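Local coordinates for protein RNA 2'-o-ribose methyltransferase (Thermus thermophilus, PDB 1IPA) that probably methylates the 2'-hydroxyl of a ribose in RNA, working as a knotted RNA methyltransferase of the TrmH (SpoU) family, at residues Val120-Glu125 with Ala174-Val179; Ala144-Gly149 with Leu180-Gln185; Val233-Gln238 with Ala250-Tyr255. All blocks are in the same frame, centred on the assembly; numbering follows the deposited sequence.

Contact 1 (Val120-Glu125 with Ala174-Val179); sequences VAVGLE and ASESEV
Val120, on the central strand 117-122, sends a methyl group toward the first turns of helix 176-185, where Val179 sends one back. The two side chains meet tip to tip, with CG1 of Val120 lying 4.1 Å from CG1 of Val179. On both valines CG1 stands opposite the backbone N (chi1 -179° for Val120, 167° for Val179), and this places each branch in the gap between strand and helix. Two short beta-branched residues suit it, being compact and stiff. Ala121 pairs through its backbone with strand 144-148 rather than meeting the helix. At Val122 the partner changes from a hydrocarbon to a carboxylate: Glu176, in the first turn of the helix, runs extended beyond CG and crosses the valine at about a right angle. Its OE1 comes to 3.9 Å from CG1 of Val122, a van der Waals contact and not a bond. The other oxygen, Glu176 OE2, accepts a hydrogen bond from Trp225 NE1, and a long, weak ion pair joins it to Arg222. Beyond Gly123, whose positive phi turns the chain out of the strand, Leu124 packs on helix 127-140. The helix that bears Glu176 and Val179 begins with a capping box between Ser175 and Glu178, though crowding in the model makes their side-chain oxygens less certain. Its first turn is closed by Val179 N bonding to Ser175 O at 2.8 Å. The indole of Trp225, from helix 223-228, touches all three valines, adding a flat apolar surface. With no hydrogen bond between strand and helix, this layer of a Rossmann-like sheet is held by burial of methyl groups, while the carboxylate of Glu176 finds its polar partner in Trp225 and not in the strand.

Contact 2 (Ala144-Gly149 with Leu180-Gln185); sequences AVLVAG and LDWIKQ
Leu146 O accepts a hydrogen bond from Ala121 N, fixing strand 144-148 beside strand 117-122 and setting the backbone from which the leucine reaches Trp182. From this base the leucine points toward helix 176-185, and all its contact across the gap is made by one methyl group. CD1 of Leu146 sits 3.3 Å from CZ3 of Trp182, a tight approach, and 3.6 Å from CE3. The methyl meets the indole obliquely, and the two side chains cross at about a right angle. With CG of Trp182 anti to the backbone N (chi1 -176°), the six-membered ring is carried toward the sheet. The helix belongs to the crossover between parallel strands 171-174 and 190-193, as in a Rossmann-like fold. A wide indole suits its inner side because it can touch both Leu146 of one strand and Ile118 of the next; Pro112 also packs on it. Ile183 adds a lesser touch, its CD1 lying 4.5 Å from Leu146 CD1 and in plane at the edge of the tryptophan ring. Just past the end of the helix, His186 meets the Trp182 ring with the planes at about 40°.

Contact 3 (Val233-Gln238 with Ala250-Tyr255); sequences VRIPMQ and AALLLY
Ile235 and Leu253 make the larger share of an entirely apolar contact between the end of strand 231-233, with the chain after it, and helix 246-261. The isoleucine's extended arm does the reaching: chi2 of 171° stretches it, and CD1 arrives 3.9 Å from CG of Leu253, with CD2 of the same leucine at 4.0 Å. On the other branch Ile235 CG2 lies 4.0 Å from CD1 of Leu252, so one side chain fits between two successive leucines of the helix, crossing both obliquely. Branching at CB is what lets a single residue serve both. Val233 CG1 adds a looser touch on Leu253 CD2 at 4.4 Å. Leu252 is partly exposed, whereas Leu253 is buried and also packs on Ile212 and Val214 of strand 210-214. Polar bonds appear beside the contact and not across it: the backbone of Val233 pairs with strand 190-193, and Arg234, turned away from the helix, gives a hydrogen bond from NH1 to Ala197 O. Helix 246-261 lies against the parallel sheet and helix 127-140, consistent with the C-terminal helix of a SPOUT methyltransferase, the fold whose C-terminal part is tied in a deep trefoil knot.

Contacts 1 and 2 are buried neighbours, with centres about 7 Å apart: both bring helix 176-185 onto the same parallel sheet, through adjacent strands 117-122 and 144-148. The helix start supplies contact 1, where valines share the interface with a glutamate, and its later turns supply contact 2, where an aromatic ring replaces the carboxylate. Contact 3 lies about 19 and 20 Å from them, centre to centre, touches neither, and is only partly buried. It uses another helix, 246-261, and its joining is wholly apolar, by valine, isoleucine and leucine, with no polar or aromatic side chain touching. None of the three has a hydrogen bond between its two segments.

Contact 1 (Val120-Glu125 with Ala174-Val179)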
loop_
_atom_site.group_PDB
_atom_site.type_symbol
_atom_site.label_atom_id
_atom_site.label_comp_id
_atom_site.label_asym_id
_atom_site.label_seq_id
_atom_site.Cartn_x
_atom_site.Cartn_y
_atom_site.Cartn_z
ATOM N N VAL A 120 1.304 3.912 12.066
ATOM C CA VAL A 120 2.746 3.736 12.011
ATOM C C VAL A 120 3.017 2.236 11.963
ATOM O O VAL A 120 2.720 1.512 12.913
ATOM C CB VAL A 120 3.443 4.347 13.252
ATOM C CG1 VAL A 120 4.948 4.169 13.148
ATOM C CG2 VAL A 120 3.110 5.826 13.361
ATOM N N ALA A 121 3.562 1.766 10.847
ATOM C CA ALA A 121 3.865 0.353 10.700
ATOM C C ALA A 121 5.355 0.124 10.910
ATOM O O ALA A 121 6.192 0.740 10.252
ATOM C CB ALA A 121 3.435 -0.134 9.325
ATOM N N VAL A 122 5.675 -0.769 11.838
ATOM C CA VAL A 122 7.059 -1.086 12.181
ATOM C C VAL A 122 7.434 -2.512 11.781
ATOM O O VAL A 122 6.691 -3.456 12.058
ATOM C CB VAL A 122 7.288 -0.941 13.709
ATOM C CG1 VAL A 122 8.729 -1.277 14.057
ATOM C CG2 VAL A 122 6.919 0.472 14.164
ATOM N N GLY A 123 8.592 -2.658 11.140
ATOM C CA GLY A 123 9.054 -3.970 10.723
ATOM C C GLY A 123 8.290 -4.537 9.542
ATOM O O GLY A 123 8.269 -5.751 9.325
ATOM N N LEU A 124 7.653 -3.654 8.781
ATOM C CA LEU A 124 6.881 -4.062 7.609
ATOM C C LEU A 124 7.814 -4.054 6.401
ATOM O O LEU A 124 8.131 -2.991 5.861
ATOM C CB LEU A 124 5.732 -3.086 7.386
ATOM C CG LEU A 124 4.635 -3.523 6.427
ATOM C CD1 LEU A 124 3.956 -4.758 6.989
ATOM C CD2 LEU A 124 3.626 -2.399 6.246
ATOM N N GLU A 125 8.242 -5.243 5.983
ATOM C CA GLU A 125 9.168 -5.386 4.864
ATOM C C GLU A 125 8.604 -6.073 3.627
ATOM O O GLU A 125 9.153 -5.932 2.535
ATOM C CB GLU A 125 10.410 -6.148 5.331
ATOM C CG GLU A 125 11.164 -5.457 6.451
ATOM C CD GLU A 125 11.509 -6.402 7.588
ATOM O OE1 GLU A 125 12.098 -5.937 8.589
ATOM O OE2 GLU A 125 11.189 -7.608 7.484
ATOM N N ALA A 174 10.972 6.075 6.772
ATOM C CA ALA A 174 12.059 6.706 7.508
ATOM C C ALA A 174 12.496 5.720 8.580
ATOM O O ALA A 174 11.798 4.739 8.851
ATOM C CB ALA A 174 11.584 8.001 8.141
ATOM N N SER A 175 13.647 5.974 9.191
ATOM C CA SER A 175 14.152 5.090 10.232
ATOM C C SER A 175 13.267 5.217 11.462
ATOM O O SER A 175 12.605 6.236 11.655
ATOM C CB SER A 175 15.587 5.465 10.599
ATOM O OG SER A 175 15.624 6.730 11.241
ATOM N N GLU A 176 13.264 4.184 12.293
ATOM C CA GLU A 176 12.464 4.197 13.501
ATOM C C GLU A 176 12.764 5.452 14.317
ATOM O O GLU A 176 11.845 6.131 14.765
ATOM C CB GLU A 176 12.734 2.938 14.327
ATOM C CG GLU A 176 12.543 1.649 13.528
ATOM C CD GLU A 176 12.560 0.382 14.384
ATOM O OE1 GLU A 176 12.570 -0.725 13.796
ATOM O OE2 GLU A 176 12.551 0.490 15.633
ATOM N N SER A 177 14.045 5.769 14.493
ATOM C CA SER A 177 14.454 6.952 15.253
ATOM C C SER A 177 13.899 8.212 14.606
ATOM O O SER A 177 13.414 9.106 15.294
ATOM C CB SER A 177 15.984 7.071 15.305
ATOM O OG SER A 177 16.600 5.833 15.607
ATOM N N GLU A 178 13.983 8.276 13.281
ATOM C CA GLU A 178 13.490 9.425 12.528
ATOM C C GLU A 178 11.985 9.610 12.681
ATOM O O GLU A 178 11.497 10.733 12.836
ATOM C CB GLU A 178 13.829 9.272 11.041
ATOM C CG GLU A 178 15.287 9.498 10.691
ATOM C CD GLU A 178 15.608 9.087 9.264
ATOM O OE1 GLU A 178 15.631 7.866 8.985
ATOM O OE2 GLU A 178 15.826 9.981 8.420
ATOM N N VAL A 179 11.251 8.504 12.620
ATOM C CA VAL A 179 9.802 8.550 12.758
ATOM C C VAL A 179 9.421 8.920 14.184
ATOM O O VAL A 179 8.504 9.710 14.401
ATOM C CB VAL A 179 9.171 7.195 12.369
ATOM C CG1 VAL A 179 7.716 7.128 12.820
ATOM C CG2 VAL A 179 9.257 7.015 10.858
#

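Contact 2 (Ala144-Gly149 with Leu180-Gln185)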
loop_
_atom_site.group_PDB
_atom_site.type_symbol
_atom_site.label_atom_id
_atom_site.label_comp_id
_atom_site.label_asym_id
_atom_site.label_seq_id
_atom_site.Cartn_x
_atom_site.Cartn_y
_atom_site.Cartn_z
ATOM N N ALA A 144 -2.477 9.188 6.868
ATOM C CA ALA A 144 -1.160 8.803 6.401
ATOM C C ALA A 144 -0.688 7.520 7.039
ATOM O O ALA A 144 -1.143 7.141 8.117
ATOM C CB ALA A 144 -0.155 9.917 6.700
ATOM N N VAL A 145 0.234 6.855 6.359
ATOM C CA VAL A 145 0.822 5.630 6.875
ATOM C C VAL A 145 2.307 5.877 6.939
ATOM O O VAL A 145 2.949 6.115 5.917
ATOM C CB VAL A 145 0.577 4.422 5.958
ATOM C CG1 VAL A 145 1.338 3.214 6.489
ATOM C CG2 VAL A 145 -0.904 4.119 5.889
ATOM N N LEU A 146 2.858 5.851 8.139
ATOM C CA LEU A 146 4.277 6.069 8.274
ATOM C C LEU A 146 4.911 4.713 8.466
ATOM O O LEU A 146 4.636 4.018 9.445
ATOM C CB LEU A 146 4.576 6.983 9.467
ATOM C CG LEU A 146 3.808 8.302 9.456
ATOM C CD1 LEU A 146 4.260 9.160 10.624
ATOM C CD2 LEU A 146 4.038 9.022 8.129
ATOM N N VAL A 147 5.747 4.335 7.507
ATOM C CA VAL A 147 6.434 3.062 7.553
ATOM C C VAL A 147 7.857 3.236 8.077
ATOM O O VAL A 147 8.671 3.957 7.486
ATOM C CB VAL A 147 6.496 2.421 6.156
ATOM C CG1 VAL A 147 7.233 1.089 6.232
ATOM C CG2 VAL A 147 5.078 2.231 5.612
ATOM N N ALA A 148 8.148 2.580 9.193
ATOM C CA ALA A 148 9.473 2.648 9.781
ATOM C C ALA A 148 10.305 1.528 9.184
ATOM O O ALA A 148 10.388 0.454 9.766
ATOM C CB ALA A 148 9.392 2.491 11.297
ATOM N N GLY A 149 10.899 1.767 8.015
ATOM C CA GLY A 149 11.727 0.741 7.405
ATOM C C GLY A 149 11.669 0.497 5.902
ATOM O O GLY A 149 11.391 -0.628 5.468
ATOM N N LEU A 180 10.134 8.361 15.156
ATOM C CA LEU A 180 9.865 8.659 16.558
ATOM C C LEU A 180 10.138 10.132 16.874
ATOM O O LEU A 180 9.363 10.778 17.576
ATOM C CB LEU A 180 10.696 7.735 17.455
ATOM C CG LEU A 180 10.077 6.335 17.567
ATOM C CD1 LEU A 180 11.028 5.351 18.227
ATOM C CD2 LEU A 180 8.789 6.454 18.361
ATOM N N ASP A 181 11.226 10.673 16.335
ATOM C CA ASP A 181 11.549 12.078 16.561
ATOM C C ASP A 181 10.481 12.927 15.891
ATOM O O ASP A 181 10.137 14.008 16.370
ATOM C CB ASP A 181 12.917 12.426 15.971
ATOM C CG ASP A 181 14.051 11.660 16.629
ATOM O OD1 ASP A 181 15.207 11.844 16.194
ATOM O OD2 ASP A 181 13.794 10.877 17.574
ATOM N N TRP A 182 9.950 12.434 14.780
ATOM C CA TRP A 182 8.915 13.165 14.060
ATOM C C TRP A 182 7.641 13.278 14.914
ATOM O O TRP A 182 7.055 14.357 15.038
ATOM C CB TRP A 182 8.589 12.456 12.744
ATOM C CG TRP A 182 7.603 13.201 11.899
ATOM C CD1 TRP A 182 7.863 14.260 11.084
ATOM C CD2 TRP A 182 6.191 12.976 11.830
ATOM N NE1 TRP A 182 6.700 14.714 10.513
ATOM C CE2 TRP A 182 5.657 13.943 10.953
ATOM C CE3 TRP A 182 5.323 12.052 12.427
ATOM C CZ2 TRP A 182 4.292 14.017 10.656
ATOM C CZ3 TRP A 182 3.964 12.124 12.132
ATOM C CH2 TRP A 182 3.464 13.102 11.253
ATOM N N ILE A 183 7.226 12.154 15.494
ATOM C CA ILE A 183 6.029 12.104 16.333
ATOM C C ILE A 183 6.109 13.178 17.415
ATOM O O ILE A 183 5.225 14.024 17.537
ATOM C CB ILE A 183 5.883 10.724 17.039
ATOM C CG1 ILE A 183 5.966 9.586 16.020
ATOM C CG2 ILE A 183 4.560 10.660 17.790
ATOM C CD1 ILE A 183 4.838 9.549 15.047
ATOM N N LYS A 184 7.180 13.129 18.200
ATOM C CA LYS A 184 7.384 14.081 19.283
ATOM C C LYS A 184 7.506 15.508 18.777
ATOM O O LYS A 184 7.097 16.447 19.451
ATOM C CB LYS A 184 8.626 13.695 20.089
ATOM C CG LYS A 184 8.555 12.266 20.619
ATOM C CD LYS A 184 7.252 12.049 21.397
ATOM C CE LYS A 184 6.759 10.608 21.316
ATOM N NZ LYS A 184 5.343 10.517 21.758
ATOM N N GLN A 185 8.055 15.661 17.579
ATOM C CA GLN A 185 8.230 16.975 16.976
ATOM C C GLN A 185 6.890 17.694 16.823
ATOM O O GLN A 185 6.818 18.925 16.905
ATOM C CB GLN A 185 8.900 16.830 15.607
ATOM C CG GLN A 185 9.434 18.125 15.040
ATOM C CD GLN A 185 10.340 18.835 16.023
ATOM O OE1 GLN A 185 11.211 18.216 16.641
ATOM N NE2 GLN A 185 10.147 20.141 16.172
#

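Contact 3 (Val233-Gln238 with Ala250-Tyr255)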
loop_
_atom_site.group_PDB
_atom_site.type_symbol
_atom_site.label_atom_id
_atom_site.label_comp_id
_atom_site.label_asym_id
_atom_site.label_seq_id
_atom_site.Cartn_x
_atom_site.Cartn_y
_atom_site.Cartn_z
ATOM N N VAL A 233 -1.713 -0.625 24.179
ATOM C CA VAL A 233 -2.954 -1.349 24.054
ATOM C C VAL A 233 -2.814 -2.706 23.344
ATOM O O VAL A 233 -1.845 -2.953 22.630
ATOM C CB VAL A 233 -3.947 -0.408 23.314
ATOM C CG1 VAL A 233 -4.282 -0.950 21.938
ATOM C CG2 VAL A 233 -5.158 -0.150 24.167
ATOM N N ARG A 234 -3.786 -3.587 23.542
ATOM C CA ARG A 234 -3.723 -4.886 22.889
ATOM C C ARG A 234 -5.019 -5.303 22.216
ATOM O O ARG A 234 -6.111 -4.845 22.567
ATOM C CB ARG A 234 -3.295 -5.980 23.874
ATOM C CG ARG A 234 -4.403 -6.502 24.767
ATOM C CD ARG A 234 -3.940 -7.712 25.557
ATOM N NE ARG A 234 -5.080 -8.407 26.127
ATOM C CZ ARG A 234 -5.801 -7.936 27.132
ATOM N NH1 ARG A 234 -5.485 -6.777 27.686
ATOM N NH2 ARG A 234 -6.858 -8.608 27.556
ATOM N N ILE A 235 -4.867 -6.175 21.225
ATOM C CA ILE A 235 -5.990 -6.722 20.478
ATOM C C ILE A 235 -6.196 -8.108 21.062
ATOM O O ILE A 235 -5.391 -9.006 20.860
ATOM C CB ILE A 235 -5.665 -6.804 18.968
ATOM C CG1 ILE A 235 -5.560 -5.386 18.390
ATOM C CG2 ILE A 235 -6.737 -7.603 18.241
ATOM C CD1 ILE A 235 -5.031 -5.323 16.980
ATOM N N PRO A 236 -7.282 -8.292 21.812
ATOM C CA PRO A 236 -7.570 -9.583 22.435
ATOM C C PRO A 236 -7.656 -10.731 21.445
ATOM O O PRO A 236 -8.216 -10.582 20.360
ATOM C CB PRO A 236 -8.885 -9.321 23.162
ATOM C CG PRO A 236 -9.563 -8.312 22.269
ATOM C CD PRO A 236 -8.432 -7.374 21.935
ATOM N N MET A 237 -7.059 -11.860 21.822
ATOM C CA MET A 237 -7.061 -13.079 21.013
ATOM C C MET A 237 -7.891 -14.079 21.822
ATOM O O MET A 237 -7.536 -14.420 22.944
ATOM C CB MET A 237 -5.639 -13.630 20.829
ATOM C CG MET A 237 -4.644 -12.732 20.059
ATOM S SD MET A 237 -5.088 -12.377 18.340
ATOM C CE MET A 237 -5.049 -10.681 18.365
ATOM N N GLN A 238 -8.989 -14.548 21.246
ATOM C CA GLN A 238 -9.892 -15.470 21.929
ATOM C C GLN A 238 -9.732 -16.967 21.680
ATOM O O GLN A 238 -10.424 -17.762 22.315
ATOM C CB GLN A 238 -11.334 -15.077 21.608
ATOM C CG GLN A 238 -11.738 -13.736 22.182
ATOM C CD GLN A 238 -12.290 -13.863 23.587
ATOM O OE1 GLN A 238 -13.295 -14.525 23.798
ATOM N NE2 GLN A 238 -11.636 -13.231 24.549
ATOM N N ALA A 250 -4.293 -3.567 11.634
ATOM C CA ALA A 250 -4.369 -2.162 11.274
ATOM C C ALA A 250 -5.810 -1.760 11.018
ATOM O O ALA A 250 -6.203 -0.651 11.347
ATOM C CB ALA A 250 -3.510 -1.880 10.046
ATOM N N ALA A 251 -6.599 -2.667 10.439
ATOM C CA ALA A 251 -8.003 -2.366 10.175
ATOM C C ALA A 251 -8.769 -2.249 11.491
ATOM O O ALA A 251 -9.546 -1.308 11.690
ATOM C CB ALA A 251 -8.625 -3.439 9.317
ATOM N N LEU A 252 -8.542 -3.208 12.383
ATOM C CA LEU A 252 -9.212 -3.218 13.675
ATOM C C LEU A 252 -8.987 -1.914 14.437
ATOM O O LEU A 252 -9.933 -1.237 14.812
ATOM C CB LEU A 252 -8.716 -4.404 14.511
ATOM C CG LEU A 252 -9.153 -5.772 13.975
ATOM C CD1 LEU A 252 -8.445 -6.899 14.726
ATOM C CD2 LEU A 252 -10.665 -5.895 14.119
ATOM N N LEU A 253 -7.727 -1.569 14.659
ATOM C CA LEU A 253 -7.369 -0.352 15.374
ATOM C C LEU A 253 -7.903 0.901 14.685
ATOM O O LEU A 253 -8.454 1.781 15.331
ATOM C CB LEU A 253 -5.847 -0.254 15.490
ATOM C CG LEU A 253 -5.196 -1.462 16.164
ATOM C CD1 LEU A 253 -3.735 -1.523 15.790
ATOM C CD2 LEU A 253 -5.392 -1.378 17.673
ATOM N N LEU A 254 -7.749 0.971 13.368
ATOM C CA LEU A 254 -8.202 2.136 12.621
ATOM C C LEU A 254 -9.726 2.265 12.541
ATOM O O LEU A 254 -10.254 3.387 12.569
ATOM C CB LEU A 254 -7.565 2.143 11.227
ATOM C CG LEU A 254 -6.029 2.196 11.276
ATOM C CD1 LEU A 254 -5.460 2.271 9.872
ATOM C CD2 LEU A 254 -5.580 3.401 12.090
ATOM N N TYR A 255 -10.439 1.141 12.450
ATOM C CA TYR A 255 -11.895 1.208 12.416
ATOM C C TYR A 255 -12.457 1.587 13.775
ATOM O O TYR A 255 -13.513 2.187 13.857
ATOM C CB TYR A 255 -12.515 -0.110 11.940
ATOM C CG TYR A 255 -12.756 -0.095 10.451
ATOM C CD1 TYR A 255 -11.725 -0.392 9.552
ATOM C CD2 TYR A 255 -13.987 0.304 9.933
ATOM C CE1 TYR A 255 -11.914 -0.287 8.180
ATOM C CE2 TYR A 255 -14.185 0.410 8.560
ATOM C CZ TYR A 255 -13.146 0.116 7.693
ATOM O OH TYR A 255 -13.336 0.225 6.338
#